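Local coordinates for FAA hydrolase family protein (Pseudomonas aeruginosa, PDB 6J5Y) that probably hydrolyses fumarylpyruvate to fumarate and pyruvate with the help of a bound divalent metal ion, here manganese, at residues A[160-165]-A[215-220]; A[106-111]-A[146-151]; A[10-15]-A[140-145]. All blocks are in the same frame, centred on the assembly; numbering follows the deposited sequence.

Contact 1: A[160-165]-A[215-220]; sequences SLQVDG and RMLGAI
Strands 160-163 and 215-220 pair as antiparallel neighbours, their N-to-C directions 165° apart. Two hydrogen-bonded pairs, Ser160 with Ala219 and Gln162 with Leu217, alternate with two non-hydrogen-bonded ones, Leu161 with Gly218 and Val163 with Met216. Between Gln162 and Leu217, Leu217 N gives a bond of 2.8 Å to Gln162 O, while Gln162 N reaches Leu217 O at 2.9 Å. The non-hydrogen-bonded positions bring CA-H groups against carbonyls, as where Met216 CA lies 3.2 Å from Gln162 O. These strands are two of the three inner strands of a five-stranded mixed sheet of the FAH fold, flanked by strands 166-172 and 225-231. One face carries Leu161, Val163 and Met216, which pack on Tyr81 of strand 79-89, the strand that also supplies metal ligands Glu82 and Glu84. There Val163 CG2 meets Met216 CG alongside at 3.8 Å; with CG1 anti to the backbone N (chi1 174°), CG2 lies beside that N and faces Met216. On the face of Ser160, Gln162, Leu217 and Ala219, the aliphatic part of Gln162 runs beside Leu217, CG to CB 3.7 Å. The pairing ends at a turn, where Asp164 has positive phi. Asp164 N bonds to Arg215 O, and Arg215 N returns a bond of 2.9 Å to Asp164 OD1, reaching that oxygen from above the carboxylate plane.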
ATOM      1  N   SER A 160       8.894  -3.968   8.110  1.00 21.05           N
ATOM      2  CA  SER A 160      10.315  -3.958   7.698  1.00 21.82           C
ATOM      3  C   SER A 160      10.428  -4.167   6.186  1.00 24.34           C
ATOM      4  O   SER A 160       9.579  -4.900   5.591  1.00 23.12           O
ATOM      5  CB  SER A 160      11.064  -5.005   8.454  1.00 22.72           C
ATOM      6  OG  SER A 160      10.698  -6.288   7.960  1.00 25.26           O
ATOM      7  N   LEU A 161      11.449  -3.555   5.597  1.00 23.21           N
ATOM      8  CA  LEU A 161      11.795  -3.723   4.170  1.00 25.43           C
ATOM      9  C   LEU A 161      13.304  -3.865   4.084  1.00 26.61           C
ATOM     10  O   LEU A 161      14.026  -2.969   4.606  1.00 26.09           O
ATOM     11  CB  LEU A 161      11.339  -2.523   3.343  1.00 26.18           C
ATOM     12  CG  LEU A 161      11.463  -2.712   1.832  1.00 27.85           C
ATOM     13  CD1 LEU A 161      10.464  -1.837   1.114  1.00 33.90           C
ATOM     14  CD2 LEU A 161      12.858  -2.404   1.332  1.00 26.67           C
ATOM     15  N   GLN A 162      13.760  -4.940   3.458  1.00 24.66           N
ATOM     16  CA  GLN A 162      15.201  -5.098   3.196  1.00 27.59           C
ATOM     17  C   GLN A 162      15.407  -5.112   1.689  1.00 27.51           C
ATOM     18  O   GLN A 162      14.490  -5.543   0.935  1.00 23.20           O
ATOM     19  CB  GLN A 162      15.766  -6.293   3.961  1.00 33.49           C
ATOM     20  CG  GLN A 162      15.133  -7.623   3.607  1.00 38.91           C
ATOM     21  CD  GLN A 162      15.988  -8.764   4.093  1.00 41.23           C
ATOM     22  OE1 GLN A 162      16.578  -9.497   3.299  1.00 39.43           O
ATOM     23  NE2 GLN A 162      16.086  -8.884   5.409  1.00 42.77           N
ATOM     24  N   VAL A 163      16.537  -4.552   1.259  1.00 26.42           N
ATOM     25  CA  VAL A 163      16.972  -4.621  -0.154  1.00 27.01           C
ATOM     26  C   VAL A 163      18.319  -5.330  -0.156  1.00 29.31           C
ATOM     27  O   VAL A 163      19.257  -4.820   0.512  1.00 26.73           O
ATOM     28  CB  VAL A 163      17.043  -3.232  -0.814  1.00 29.96           C
ATOM     29  CG1 VAL A 163      17.629  -3.324  -2.209  1.00 28.70           C
ATOM     30  CG2 VAL A 163      15.671  -2.553  -0.838  1.00 29.65           C
ATOM     31  N   ASP A 164      18.400  -6.445  -0.883  1.00 28.30           N
ATOM     32  CA  ASP A 164      19.647  -7.228  -1.066  1.00 30.65           C
ATOM     33  C   ASP A 164      20.238  -7.534   0.310  1.00 31.12           C
ATOM     34  O   ASP A 164      21.454  -7.364   0.465  1.00 34.50           O
ATOM     35  CB  ASP A 164      20.629  -6.458  -1.946  1.00 33.40           C
ATOM     36  CG  ASP A 164      20.179  -6.341  -3.395  1.00 35.71           C
ATOM     37  OD1 ASP A 164      19.395  -7.205  -3.845  1.00 35.98           O
ATOM     38  OD2 ASP A 164      20.632  -5.405  -4.066  1.00 37.22           O
ATOM     39  N   GLY A 165      19.387  -7.902   1.276  1.00 31.99           N
ATOM     40  CA  GLY A 165      19.791  -8.397   2.611  1.00 31.86           C
ATOM     41  C   GLY A 165      20.006  -7.280   3.625  1.00 35.68           C
ATOM     42  O   GLY A 165      20.281  -7.616   4.808  1.00 41.45           O
ATOM     43  N   ARG A 215      16.843  -6.948  -5.191  1.00 29.12           N
ATOM     44  CA  ARG A 215      15.759  -7.761  -4.598  1.00 32.39           C
ATOM     45  C   ARG A 215      15.285  -7.046  -3.335  1.00 30.33           C
ATOM     46  O   ARG A 215      16.147  -6.590  -2.563  1.00 31.76           O
ATOM     47  CB  ARG A 215      16.295  -9.156  -4.262  1.00 39.00           C
ATOM     48  CG  ARG A 215      15.427 -10.318  -4.725  1.00 46.92           C
ATOM     49  CD  ARG A 215      16.255 -11.590  -4.811  1.00 53.88           C
ATOM     50  NE  ARG A 215      16.251 -12.390  -3.591  1.00 59.17           N
ATOM     51  CZ  ARG A 215      17.256 -13.154  -3.172  1.00 61.94           C
ATOM     52  NH1 ARG A 215      17.131 -13.859  -2.061  1.00 64.68           N
ATOM     53  NH2 ARG A 215      18.397 -13.195  -3.839  1.00 65.83           N
ATOM     54  N   MET A 216      13.974  -6.988  -3.121  1.00 29.56           N
ATOM     55  CA  MET A 216      13.333  -6.385  -1.927  1.00 30.00           C
ATOM     56  C   MET A 216      12.631  -7.510  -1.168  1.00 29.48           C
ATOM     57  O   MET A 216      12.075  -8.397  -1.846  1.00 25.38           O
ATOM     58  CB  MET A 216      12.280  -5.347  -2.323  1.00 32.67           C
ATOM     59  CG  MET A 216      12.848  -4.038  -2.843  1.00 36.92           C
ATOM     60  SD  MET A 216      11.564  -3.032  -3.661  1.00 39.35           S
ATOM     61  CE  MET A 216      11.399  -3.877  -5.232  1.00 37.78           C
ATOM     62  N   LEU A 217      12.627  -7.457   0.171  1.00 26.55           N
ATOM     63  CA  LEU A 217      11.764  -8.341   1.000  1.00 25.80           C
ATOM     64  C   LEU A 217      11.109  -7.494   2.095  1.00 25.36           C
ATOM     65  O   LEU A 217      11.807  -6.969   2.960  1.00 23.44           O
ATOM     66  CB  LEU A 217      12.600  -9.486   1.566  1.00 29.08           C
ATOM     67  CG  LEU A 217      11.817 -10.629   2.213  1.00 30.02           C
ATOM     68  CD1 LEU A 217      11.033 -11.413   1.175  1.00 29.12           C
ATOM     69  CD2 LEU A 217      12.759 -11.538   2.990  1.00 33.70           C
ATOM     70  N   GLY A 218       9.797  -7.351   2.021  1.00 23.13           N
ATOM     71  CA  GLY A 218       9.003  -6.709   3.065  1.00 23.92           C
ATOM     72  C   GLY A 218       8.383  -7.755   3.956  1.00 23.62           C
ATOM     73  O   GLY A 218       8.193  -8.878   3.505  1.00 22.36           O
ATOM     74  N   ALA A 219       8.090  -7.388   5.190  1.00 21.09           N
ATOM     75  CA  ALA A 219       7.379  -8.271   6.115  1.00 23.85           C
ATOM     76  C   ALA A 219       6.603  -7.421   7.112  1.00 21.86           C
ATOM     77  O   ALA A 219       7.038  -6.310   7.449  1.00 23.75           O
ATOM     78  CB  ALA A 219       8.355  -9.213   6.747  1.00 25.48           C
ATOM     79  N   ILE A 220       5.460  -7.940   7.533  1.00 23.64           N
ATOM     80  CA  ILE A 220       4.758  -7.441   8.743  1.00 23.35           C
ATOM     81  C   ILE A 220       4.437  -8.633   9.630  1.00 24.59           C
ATOM     82  O   ILE A 220       3.925  -9.632   9.087  1.00 23.41           O
ATOM     83  CB  ILE A 220       3.518  -6.619   8.349  1.00 20.56           C
ATOM     84  CG1 ILE A 220       3.918  -5.485   7.395  1.00 19.72           C
ATOM     85  CG2 ILE A 220       2.797  -6.151   9.601  1.00 20.41           C
ATOM     86  CD1 ILE A 220       2.782  -4.728   6.744  1.00 19.70           C
TER

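Contact 2: A[106-111]-A[146-151]; sequences WGYAVG and YPASQV
Tyr108 and Tyr146 form an antiparallel hydrogen-bonded pair between strands 105-116 and 140-147, at the end of the latter, where the chain turns directly into helix 148-151. Trp106 and Gly107 together face Ala88 of strand 79-89, a classic beta bulge. Backbone bonds come first: Tyr146 N meets Tyr108 O at 2.6 Å, nearly straight on to the carbonyl, and Tyr108 N returns a bond of 2.9 Å to Tyr146 O. The third, Ala148 N to Trp106 O (3.1 Å), comes in from above the carbonyl plane. A water that donates to Trp106 O and accepts from Ser149 N connects the same carbonyl to the first turn of the helix, whose N-cap position belongs to Pro147; Pro147 O accepts from both Gln150 N and Val151 N. Apolar contacts involve both aromatic side chains of the strand. The Trp106 indole, its chi1 of -166° turning CG away from the backbone N, lies alongside Pro147, whose CB sits over one face as a CH-pi contact, 4.3 Å from the centroid of the six-membered ring. The Tyr108 ring meets Ala148 CB at its edge, while Val151 CG2 approaches it obliquely. Tyr108 OH is hydrogen-bonded to His153 ND1, beyond the helix. At the far end of the indole, Trp106 CH2 lies 3.8 Å from Pro147 CG.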
ATOM      1  N   TRP A 106     -11.970  -6.375   6.524  1.00 22.07           N
ATOM      2  CA  TRP A 106     -12.057  -7.847   6.368  1.00 23.59           C
ATOM      3  C   TRP A 106     -10.695  -8.514   6.610  1.00 23.24           C
ATOM      4  O   TRP A 106     -10.682  -9.729   6.958  1.00 25.32           O
ATOM      5  CB  TRP A 106     -12.564  -8.202   4.975  1.00 24.18           C
ATOM      6  CG  TRP A 106     -12.980  -9.632   4.913  1.00 24.98           C
ATOM      7  CD1 TRP A 106     -14.187 -10.140   5.276  1.00 25.16           C
ATOM      8  CD2 TRP A 106     -12.175 -10.749   4.499  1.00 26.28           C
ATOM      9  NE1 TRP A 106     -14.196 -11.498   5.107  1.00 28.45           N
ATOM     10  CE2 TRP A 106     -12.972 -11.902   4.644  1.00 27.20           C
ATOM     11  CE3 TRP A 106     -10.871 -10.893   4.028  1.00 26.02           C
ATOM     12  CZ2 TRP A 106     -12.508 -13.173   4.322  1.00 26.49           C
ATOM     13  CZ3 TRP A 106     -10.412 -12.151   3.708  1.00 26.57           C
ATOM     14  CH2 TRP A 106     -11.226 -13.274   3.844  1.00 25.06           C
ATOM     15  N   GLY A 107      -9.589  -7.824   6.336  1.00 21.74           N
ATOM     16  CA  GLY A 107      -8.261  -8.469   6.348  1.00 21.57           C
ATOM     17  C   GLY A 107      -7.126  -7.500   6.098  1.00 23.21           C
ATOM     18  O   GLY A 107      -7.405  -6.290   5.885  1.00 24.01           O
ATOM     19  N   TYR A 108      -5.892  -8.012   6.144  1.00 22.59           N
ATOM     20  CA  TYR A 108      -4.627  -7.232   6.102  1.00 21.01           C
ATOM     21  C   TYR A 108      -3.614  -7.970   5.217  1.00 21.96           C
ATOM     22  O   TYR A 108      -3.710  -9.204   5.051  1.00 22.68           O
ATOM     23  CB  TYR A 108      -4.087  -6.995   7.517  1.00 20.83           C
ATOM     24  CG  TYR A 108      -5.007  -6.254   8.449  1.00 21.10           C
ATOM     25  CD1 TYR A 108      -5.997  -6.925   9.152  1.00 21.34           C
ATOM     26  CD2 TYR A 108      -4.876  -4.886   8.673  1.00 20.83           C
ATOM     27  CE1 TYR A 108      -6.848  -6.271  10.021  1.00 19.89           C
ATOM     28  CE2 TYR A 108      -5.733  -4.217   9.536  1.00 21.37           C
ATOM     29  CZ  TYR A 108      -6.716  -4.909  10.225  1.00 22.00           C
ATOM     30  OH  TYR A 108      -7.607  -4.269  11.061  1.00 23.41           O
ATOM     31  N   ALA A 109      -2.730  -7.222   4.546  1.00 19.94           N
ATOM     32  CA  ALA A 109      -1.651  -7.794   3.714  1.00 19.06           C
ATOM     33  C   ALA A 109      -0.440  -6.855   3.739  1.00 19.57           C
ATOM     34  O   ALA A 109      -0.578  -5.704   4.160  1.00 21.26           O
ATOM     35  CB  ALA A 109      -2.176  -8.037   2.324  1.00 19.04           C
ATOM     36  N   VAL A 110       0.724  -7.366   3.360  1.00 20.55           N
ATOM     37  CA  VAL A 110       1.955  -6.563   3.133  1.00 20.08           C
ATOM     38  C   VAL A 110       1.872  -5.953   1.731  1.00 20.55           C
ATOM     39  O   VAL A 110       1.600  -6.709   0.800  1.00 21.82           O
ATOM     40  CB  VAL A 110       3.212  -7.440   3.252  1.00 19.62           C
ATOM     41  CG1 VAL A 110       4.475  -6.589   3.183  1.00 19.43           C
ATOM     42  CG2 VAL A 110       3.168  -8.307   4.503  1.00 20.60           C
ATOM     43  N   GLY A 111       2.130  -4.651   1.588  1.00 19.59           N
ATOM     44  CA  GLY A 111       2.118  -3.988   0.282  1.00 19.93           C
ATOM     45  C   GLY A 111       3.336  -3.123   0.052  1.00 21.67           C
ATOM     46  O   GLY A 111       3.981  -2.730   1.023  1.00 20.29           O
ATOM     47  N   TYR A 146      -4.588 -11.676   4.752  1.00 22.44           N
ATOM     48  CA  TYR A 146      -4.856 -12.415   6.020  1.00 22.66           C
ATOM     49  C   TYR A 146      -6.182 -11.954   6.615  1.00 22.23           C
ATOM     50  O   TYR A 146      -6.322 -10.781   6.977  1.00 21.50           O
ATOM     51  CB  TYR A 146      -3.710 -12.226   7.014  1.00 23.98           C
ATOM     52  CG  TYR A 146      -2.467 -13.006   6.658  1.00 26.35           C
ATOM     53  CD1 TYR A 146      -1.692 -12.656   5.569  1.00 25.08           C
ATOM     54  CD2 TYR A 146      -2.059 -14.090   7.423  1.00 28.18           C
ATOM     55  CE1 TYR A 146      -0.551 -13.362   5.238  1.00 26.49           C
ATOM     56  CE2 TYR A 146      -0.911 -14.802   7.116  1.00 28.08           C
ATOM     57  CZ  TYR A 146      -0.169 -14.445   6.007  1.00 27.79           C
ATOM     58  OH  TYR A 146       0.941 -15.155   5.684  1.00 26.63           O
ATOM     59  N   PRO A 147      -7.200 -12.837   6.749  1.00 22.15           N
ATOM     60  CA  PRO A 147      -8.462 -12.439   7.380  1.00 23.09           C
ATOM     61  C   PRO A 147      -8.301 -11.998   8.842  1.00 26.26           C
ATOM     62  O   PRO A 147      -7.572 -12.667   9.596  1.00 24.97           O
ATOM     63  CB  PRO A 147      -9.339 -13.695   7.335  1.00 22.86           C
ATOM     64  CG  PRO A 147      -8.693 -14.592   6.296  1.00 24.13           C
ATOM     65  CD  PRO A 147      -7.228 -14.219   6.250  1.00 23.03           C
ATOM     66  N   ALA A 148      -9.017 -10.934   9.236  1.00 27.54           N
ATOM     67  CA  ALA A 148      -9.122 -10.496  10.646  1.00 28.50           C
ATOM     68  C   ALA A 148      -9.795 -11.610  11.473  1.00 30.49           C
ATOM     69  O   ALA A 148      -9.583 -11.655  12.694  1.00 28.92           O
ATOM     70  CB  ALA A 148      -9.837  -9.170  10.718  1.00 27.87           C
ATOM     71  N   SER A 149     -10.518 -12.532  10.831  1.00 32.15           N
ATOM     72  CA  SER A 149     -11.033 -13.759  11.505  1.00 35.67           C
ATOM     73  C   SER A 149      -9.845 -14.592  11.993  1.00 37.28           C
ATOM     74  O   SER A 149      -9.978 -15.217  13.053  1.00 47.90           O
ATOM     75  CB  SER A 149     -11.958 -14.557  10.613  1.00 33.96           C
ATOM     76  OG  SER A 149     -11.215 -15.279   9.638  1.00 37.46           O
ATOM     77  N   GLN A 150      -8.711 -14.579  11.278  1.00 41.20           N
ATOM     78  CA  GLN A 150      -7.450 -15.239  11.722  1.00 39.78           C
ATOM     79  C   GLN A 150      -6.666 -14.289  12.637  1.00 40.88           C
ATOM     80  O   GLN A 150      -6.428 -14.676  13.793  1.00 40.37           O
ATOM     81  CB  GLN A 150      -6.568 -15.687  10.557  1.00 41.43           C
ATOM     82  CG  GLN A 150      -7.123 -16.872   9.765  1.00 45.78           C
ATOM     83  CD  GLN A 150      -6.369 -17.127   8.473  1.00 48.99           C
ATOM     84  OE1 GLN A 150      -6.918 -17.639   7.495  1.00 46.63           O
ATOM     85  NE2 GLN A 150      -5.103 -16.735   8.439  1.00 39.97           N
ATOM     86  N   VAL A 151      -6.315 -13.091  12.164  1.00 35.58           N
ATOM     87  CA  VAL A 151      -5.218 -12.245  12.733  1.00 33.14           C
ATOM     88  C   VAL A 151      -5.776 -11.092  13.576  1.00 33.97           C
ATOM     89  O   VAL A 151      -4.949 -10.296  14.115  1.00 30.07           O
ATOM     90  CB  VAL A 151      -4.299 -11.706  11.618  1.00 34.69           C
ATOM     91  CG1 VAL A 151      -3.630 -12.824  10.821  1.00 31.87           C
ATOM     92  CG2 VAL A 151      -5.047 -10.755  10.688  1.00 34.58           C
TER
HETATM   93  O   HOH W   1     -12.060 -11.753   8.365  1.00 26.48           O

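Contact 3: A[10-15]-A[140-145]; sequences VSLTIH and APIGPL
Leu12 reaches from strand 11-13, half of a two-stranded antiparallel sheet with strand 20-22, onto Ile142 and Leu145 of strand 140-147 in the larger mixed sheet. Its CB points toward that strand, and the first torsion (chi1 -57°) sets CG anti to the carbonyl carbon, so that CG heads for the larger sheet and both methyls meet it. There the branches divide: CD2 touches Ile142 CG2 at 3.6 Å, the two side chains roughly perpendicular, while CD1 lies between Ile142 CD1, 4.0 Å away, and Leu145 CD2, 4.1 Å away. Phe21 of strand 20-22 and Val59 of strand 59-61 also touch Leu12, making the contact an apolar layer between the two sheets. Beyond Leu12 the backbones take over with a single bridge, Ile14 to Leu145. Leu145 N gives a short, nearly straight bond of 2.6 Å to Thr13 O, and Leu145 O accepts from His15 N at 2.9 Å, so both polar backbone atoms of this buried leucine are satisfied by the N-terminal segment. Ile14 CG2 approaches that same Leu145 O, and the His15 ring goes on to stack with Tyr146. One residue earlier on each segment, Thr13 and Pro144 run next to each other, and Thr13 OG1 rests against the proline ring, 3.5 Å from Pro144 CB.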
ATOM      1  N   VAL A  10      -8.674  -7.613 -10.516  1.00 24.86           N
ATOM      2  CA  VAL A  10      -7.504  -8.074  -9.725  1.00 26.20           C
ATOM      3  C   VAL A  10      -8.055  -8.677  -8.443  1.00 24.76           C
ATOM      4  O   VAL A  10      -8.887  -8.023  -7.771  1.00 26.34           O
ATOM      5  CB  VAL A  10      -6.494  -6.952  -9.429  1.00 28.10           C
ATOM      6  CG1 VAL A  10      -5.394  -7.443  -8.488  1.00 28.20           C
ATOM      7  CG2 VAL A  10      -5.917  -6.394 -10.718  1.00 28.86           C
ATOM      8  N   SER A  11      -7.633  -9.886  -8.114  1.00 25.92           N
ATOM      9  CA  SER A  11      -8.146 -10.586  -6.916  1.00 27.12           C
ATOM     10  C   SER A  11      -6.976 -11.091  -6.085  1.00 23.15           C
ATOM     11  O   SER A  11      -6.116 -11.759  -6.614  1.00 24.97           O
ATOM     12  CB  SER A  11      -9.125 -11.641  -7.273  1.00 30.09           C
ATOM     13  OG  SER A  11      -8.742 -12.298  -8.464  1.00 38.62           O
ATOM     14  N   LEU A  12      -6.958 -10.707  -4.822  1.00 23.80           N
ATOM     15  CA  LEU A  12      -5.866 -11.037  -3.882  1.00 24.33           C
ATOM     16  C   LEU A  12      -6.014 -12.503  -3.531  1.00 23.61           C
ATOM     17  O   LEU A  12      -7.171 -12.904  -3.344  1.00 21.91           O
ATOM     18  CB  LEU A  12      -6.016 -10.193  -2.625  1.00 22.75           C
ATOM     19  CG  LEU A  12      -6.029  -8.686  -2.867  1.00 24.44           C
ATOM     20  CD1 LEU A  12      -5.981  -7.935  -1.537  1.00 25.29           C
ATOM     21  CD2 LEU A  12      -4.864  -8.291  -3.755  1.00 23.67           C
ATOM     22  N   THR A  13      -4.902 -13.221  -3.362  1.00 26.20           N
ATOM     23  CA  THR A  13      -4.929 -14.561  -2.725  1.00 28.05           C
ATOM     24  C   THR A  13      -5.211 -14.326  -1.241  1.00 26.59           C
ATOM     25  O   THR A  13      -4.856 -13.223  -0.714  1.00 23.57           O
ATOM     26  CB  THR A  13      -3.675 -15.401  -3.017  1.00 29.16           C
ATOM     27  OG1 THR A  13      -2.568 -14.840  -2.319  1.00 43.16           O
ATOM     28  CG2 THR A  13      -3.370 -15.526  -4.490  1.00 28.08           C
ATOM     29  N   ILE A  14      -5.957 -15.253  -0.641  1.00 25.09           N
ATOM     30  CA  ILE A  14      -6.390 -15.209   0.782  1.00 26.63           C
ATOM     31  C   ILE A  14      -5.651 -16.347   1.484  1.00 26.91           C
ATOM     32  O   ILE A  14      -5.767 -17.512   1.024  1.00 28.08           O
ATOM     33  CB  ILE A  14      -7.927 -15.324   0.944  1.00 27.11           C
ATOM     34  CG1 ILE A  14      -8.678 -14.185   0.239  1.00 28.25           C
ATOM     35  CG2 ILE A  14      -8.259 -15.404   2.429  1.00 25.39           C
ATOM     36  CD1 ILE A  14     -10.212 -14.236   0.307  1.00 27.88           C
ATOM     37  N   HIS A  15      -4.873 -16.006   2.499  1.00 28.58           N
ATOM     38  CA  HIS A  15      -3.952 -16.926   3.201  1.00 30.15           C
ATOM     39  C   HIS A  15      -4.776 -18.140   3.649  1.00 32.87           C
ATOM     40  O   HIS A  15      -5.827 -17.931   4.269  1.00 30.87           O
ATOM     41  CB  HIS A  15      -3.225 -16.181   4.325  1.00 30.89           C
ATOM     42  CG  HIS A  15      -2.542 -17.103   5.280  1.00 34.26           C
ATOM     43  ND1 HIS A  15      -1.328 -17.707   4.993  1.00 33.80           N
ATOM     44  CD2 HIS A  15      -2.903 -17.532   6.506  1.00 33.74           C
ATOM     45  CE1 HIS A  15      -0.979 -18.470   6.007  1.00 35.79           C
ATOM     46  NE2 HIS A  15      -1.935 -18.382   6.946  1.00 35.51           N
ATOM     47  N   ALA A 140       1.688  -1.371  -7.369  1.00 16.67           N
ATOM     48  CA  ALA A 140       1.220  -1.852  -6.045  1.00 17.26           C
ATOM     49  C   ALA A 140       1.328  -3.359  -5.912  1.00 18.27           C
ATOM     50  O   ALA A 140       0.309  -4.040  -5.842  1.00 17.82           O
ATOM     51  CB  ALA A 140      -0.191  -1.394  -5.759  1.00 16.72           C
ATOM     52  N   PRO A 141       2.556  -3.905  -5.761  1.00 19.60           N
ATOM     53  CA  PRO A 141       2.715  -5.291  -5.327  1.00 20.15           C
ATOM     54  C   PRO A 141       2.108  -5.521  -3.935  1.00 19.72           C
ATOM     55  O   PRO A 141       2.207  -4.667  -3.066  1.00 18.98           O
ATOM     56  CB  PRO A 141       4.243  -5.470  -5.333  1.00 19.83           C
ATOM     57  CG  PRO A 141       4.728  -4.426  -6.335  1.00 18.85           C
ATOM     58  CD  PRO A 141       3.851  -3.238  -5.995  1.00 18.58           C
ATOM     59  N   ILE A 142       1.526  -6.692  -3.725  1.00 19.08           N
ATOM     60  CA  ILE A 142       0.862  -7.031  -2.439  1.00 19.71           C
ATOM     61  C   ILE A 142       0.929  -8.543  -2.203  1.00 20.68           C
ATOM     62  O   ILE A 142       0.846  -9.293  -3.187  1.00 20.47           O
ATOM     63  CB  ILE A 142      -0.587  -6.510  -2.464  1.00 21.26           C
ATOM     64  CG1 ILE A 142      -1.242  -6.610  -1.094  1.00 22.62           C
ATOM     65  CG2 ILE A 142      -1.406  -7.233  -3.530  1.00 22.32           C
ATOM     66  CD1 ILE A 142      -2.602  -5.950  -1.040  1.00 24.90           C
ATOM     67  N   GLY A 143       1.065  -8.947  -0.935  1.00 18.40           N
ATOM     68  CA  GLY A 143       1.094 -10.357  -0.529  1.00 20.98           C
ATOM     69  C   GLY A 143      -0.313 -10.924  -0.389  1.00 20.62           C
ATOM     70  O   GLY A 143      -1.299 -10.210  -0.587  1.00 21.18           O
ATOM     71  N   PRO A 144      -0.430 -12.207   0.013  1.00 22.80           N
ATOM     72  CA  PRO A 144      -1.708 -12.795   0.398  1.00 23.22           C
ATOM     73  C   PRO A 144      -2.458 -11.995   1.473  1.00 22.96           C
ATOM     74  O   PRO A 144      -1.856 -11.328   2.302  1.00 25.46           O
ATOM     75  CB  PRO A 144      -1.356 -14.204   0.903  1.00 24.20           C
ATOM     76  CG  PRO A 144       0.144 -14.232   1.031  1.00 24.15           C
ATOM     77  CD  PRO A 144       0.673 -13.176   0.094  1.00 24.27           C
ATOM     78  N   LEU A 145      -3.778 -12.039   1.396  1.00 23.05           N
ATOM     79  CA  LEU A 145      -4.661 -11.304   2.325  1.00 23.24           C
ATOM     80  C   LEU A 145      -4.914 -12.172   3.559  1.00 22.54           C
ATOM     81  O   LEU A 145      -5.419 -13.283   3.397  1.00 21.51           O
ATOM     82  CB  LEU A 145      -5.956 -10.945   1.601  1.00 21.30           C
ATOM     83  CG  LEU A 145      -6.876  -9.992   2.355  1.00 23.39           C
ATOM     84  CD1 LEU A 145      -6.160  -8.708   2.738  1.00 22.77           C
ATOM     85  CD2 LEU A 145      -8.105  -9.693   1.520  1.00 25.42           C
TER
HETATM   86  O   HOH W   2      -2.503 -11.413  -2.791  1.00 22.18           O

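Overall arrangement
Strand 140-147 serves both contact 2 and contact 3, whose centres are 10 Å apart: it pairs with strand 105-116 in contact 2 and takes the N-terminal segment 10-15 in contact 3. A probable hydrogen bond, Val110 O to Gly143 N, joins the two directly. Contact 1 belongs to a different sheet, yet Val110 packs on Gly218 to Ile220 between them. Contact 3 has no exposed residue among those that touch, whereas contact 1 has Asp164 and Arg215 and contact 2 has Trp106. Contact 1 is regular strand pairing with one buried apolar face, the Leu161 side chain about 10 Å from the manganese; contact 2 adds aromatic packing at a strand-to-helix junction, and contact 3 combines aliphatic packing with a single two-bond bridge.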